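Local coordinates for protein acarbose Kinase Mak1 (Uncultured bacterium, PDB 6WB4) that phosphorylates the antidiabetic drug acarbose, probably with ATP as phosphate donor, as a pfkB-family carbohydrate kinase encoded in the human microbiome, at residues G186-D189 with Y190-D193. Numbering follows the deposited sequence.
With GLC (alpha-D-glucopyranose), chain D.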
ATOM      1  N   GLY B 186      27.443 -11.761   6.844  1.00 80.22           N
ATOM      2  CA  GLY B 186      28.576 -12.025   7.710  1.00 79.43           C
ATOM      3  C   GLY B 186      29.743 -11.121   7.363  1.00 77.35           C
ATOM      4  O   GLY B 186      30.810 -11.223   7.962  1.00 82.58           O
ATOM      5  N   VAL B 187      29.527 -10.217   6.408  1.00 76.96           N
ATOM      6  CA  VAL B 187      30.574  -9.324   5.915  1.00 79.28           C
ATOM      7  C   VAL B 187      30.223  -7.851   6.118  1.00 77.16           C
ATOM      8  O   VAL B 187      31.070  -7.065   6.542  1.00 81.36           O
ATOM      9  CB  VAL B 187      30.847  -9.568   4.404  1.00 62.45           C
ATOM     10  CG1 VAL B 187      31.841  -8.560   3.856  1.00 53.03           C
ATOM     11  CG2 VAL B 187      31.324 -10.990   4.160  1.00 55.89           C
ATOM     12  N   ALA B 188      28.977  -7.486   5.813  1.00 70.36           N
ATOM     13  CA  ALA B 188      28.508  -6.104   5.950  1.00 64.04           C
ATOM     14  C   ALA B 188      28.774  -5.540   7.349  1.00 74.98           C
ATOM     15  O   ALA B 188      28.497  -6.189   8.359  1.00 86.59           O
ATOM     16  CB  ALA B 188      27.022  -6.018   5.619  1.00 57.99           C
ATOM     17  N   ASP B 189      29.302  -4.322   7.396  1.00 74.14           N
ATOM     18  CA  ASP B 189      29.743  -3.712   8.647  1.00 74.45           C
ATOM     19  C   ASP B 189      28.579  -3.168   9.471  1.00 73.07           C
ATOM     20  O   ASP B 189      28.680  -3.013  10.693  1.00 70.96           O
ATOM     21  CB  ASP B 189      30.744  -2.597   8.354  1.00 73.16           C
ATOM     22  CG  ASP B 189      32.004  -3.118   7.688  1.00 83.44           C
ATOM     23  OD1 ASP B 189      32.808  -3.784   8.377  1.00 72.58           O
ATOM     24  OD2 ASP B 189      32.179  -2.873   6.472  1.00 89.83           O
ATOM     25  N   TYR B 190      27.476  -2.874   8.792  1.00 73.05           N
ATOM     26  CA  TYR B 190      26.307  -2.287   9.440  1.00 64.32           C
ATOM     27  C   TYR B 190      25.847  -3.093  10.651  1.00 67.96           C
ATOM     28  O   TYR B 190      25.471  -2.525  11.674  1.00 68.88           O
ATOM     29  CB  TYR B 190      25.141  -2.156   8.453  1.00 48.67           C
ATOM     30  CG  TYR B 190      23.912  -1.619   9.124  1.00 49.20           C
ATOM     31  CD1 TYR B 190      23.713  -0.253   9.253  1.00 44.01           C
ATOM     32  CD2 TYR B 190      22.977  -2.478   9.685  1.00 45.87           C
ATOM     33  CE1 TYR B 190      22.610   0.239   9.907  1.00 50.68           C
ATOM     34  CE2 TYR B 190      21.866  -1.994  10.339  1.00 45.59           C
ATOM     35  CZ  TYR B 190      21.688  -0.640  10.439  1.00 49.99           C
ATOM     36  OH  TYR B 190      20.584  -0.165  11.082  1.00 53.95           O
ATOM     37  N   HIS B 191      25.860  -4.416  10.514  1.00 68.56           N
ATOM     38  CA  HIS B 191      25.299  -5.309  11.523  1.00 66.87           C
ATOM     39  C   HIS B 191      26.233  -5.600  12.695  1.00 67.90           C
ATOM     40  O   HIS B 191      25.790  -6.046  13.748  1.00 82.99           O
ATOM     41  CB  HIS B 191      24.910  -6.643  10.878  1.00 57.79           C
ATOM     42  CG  HIS B 191      24.051  -6.502   9.662  1.00 68.88           C
ATOM     43  ND1 HIS B 191      24.499  -5.918   8.497  1.00 74.26           N
ATOM     44  CD2 HIS B 191      22.773  -6.883   9.422  1.00 65.71           C
ATOM     45  CE1 HIS B 191      23.537  -5.942   7.593  1.00 64.48           C
ATOM     46  NE2 HIS B 191      22.479  -6.521   8.131  1.00 64.10           N
ATOM     47  N   LYS B 192      27.520  -5.342  12.511  1.00 66.44           N
ATOM     48  CA  LYS B 192      28.534  -5.867  13.418  1.00 75.40           C
ATOM     49  C   LYS B 192      28.354  -5.436  14.880  1.00 70.52           C
ATOM     50  O   LYS B 192      28.540  -6.247  15.790  1.00 65.61           O
ATOM     51  CB  LYS B 192      29.922  -5.483  12.904  1.00 75.21           C
ATOM     52  CG  LYS B 192      30.422  -6.411  11.796  1.00 71.53           C
ATOM     53  CD  LYS B 192      31.737  -5.932  11.200  1.00 74.15           C
ATOM     54  CE  LYS B 192      32.147  -6.775   9.997  1.00 70.68           C
ATOM     55  NZ  LYS B 192      33.365  -6.236   9.330  1.00 61.72           N
ATOM     56  N   ASP B 193      27.968  -4.184  15.106  1.00 61.11           N
ATOM     57  CA  ASP B 193      27.719  -3.704  16.463  1.00 61.30           C
ATOM     58  C   ASP B 193      26.700  -4.587  17.187  1.00 72.07           C
ATOM     59  O   ASP B 193      26.829  -4.864  18.380  1.00 74.69           O
ATOM     60  CB  ASP B 193      27.213  -2.263  16.438  1.00 59.30           C
ATOM     61  CG  ASP B 193      28.334  -1.247  16.463  1.00 60.73           C
ATOM     62  OD1 ASP B 193      29.390  -1.542  17.058  1.00 61.58           O
ATOM     63  OD2 ASP B 193      28.150  -0.144  15.907  1.00 55.97           O
TER
HETATM   64  C1  GLC D   2      20.418  -1.580   7.050  0.91126.30           C
HETATM   65  C2  GLC D   2      20.928  -3.005   6.851  0.91122.82           C
HETATM   66  C3  GLC D   2      19.805  -3.904   6.340  0.91121.55           C
HETATM   67  C4  GLC D   2      18.627  -3.826   7.313  0.91121.10           C
HETATM   68  C5  GLC D   2      18.185  -2.368   7.452  0.91116.73           C
HETATM   69  C6  GLC D   2      17.009  -2.230   8.414  0.91105.13           C
HETATM   70  O2  GLC D   2      22.036  -3.007   5.940  0.91120.65           O
HETATM   71  O3  GLC D   2      20.286  -5.248   6.199  0.91117.68           O
HETATM   72  O4  GLC D   2      17.542  -4.653   6.882  0.91123.18           O
HETATM   73  O5  GLC D   2      19.280  -1.575   7.925  0.91124.03           O
HETATM   74  O6  GLC D   2      16.650  -0.846   8.532  0.91100.24           O
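The side chains of Asp189 and Lys192 extend alongside each other in the same direction, joined by a salt bridge of 2.7 Å between Asp189 OD1 and Lys192 NZ. The lysine, extended beyond CG, brings NZ to OD1 from above the carboxylate, 35° out of its plane. The backbone adds a second link: Lys192 N donates to Asp189 O (3.2 Å, N-H...O angle 157°), closing a turn that leads into the helix. With CG anti to the backbone N (chi1 177°), the Tyr190 ring lies flat against the glucose, whose C1 sits 3.6 Å above the ring centre, a carbohydrate-aromatic stack; Tyr190 OH is hydrogen-bonded to Ile159 O. His191 meets the sugar by its edge, NE2 sharing a hydrogen bond of 3.2 Å with glucose O3, while Ala188 CB approaches ND1 obliquely at 3.8 Å. Tyr190 CD2 lies over one imidazole face, offset toward its rim, and ND1 lies at the Tyr190 edge, in its plane. Trp184 stacks on the imidazole and donates a hydrogen bond from NE1 to Ala188 O. The Tyr190 face and the His191 edge thus meet the same glucose in the glycan pocket, and Tyr190 also touches a second glucose, from the loop between strand 176-180 and the short helix 192-195.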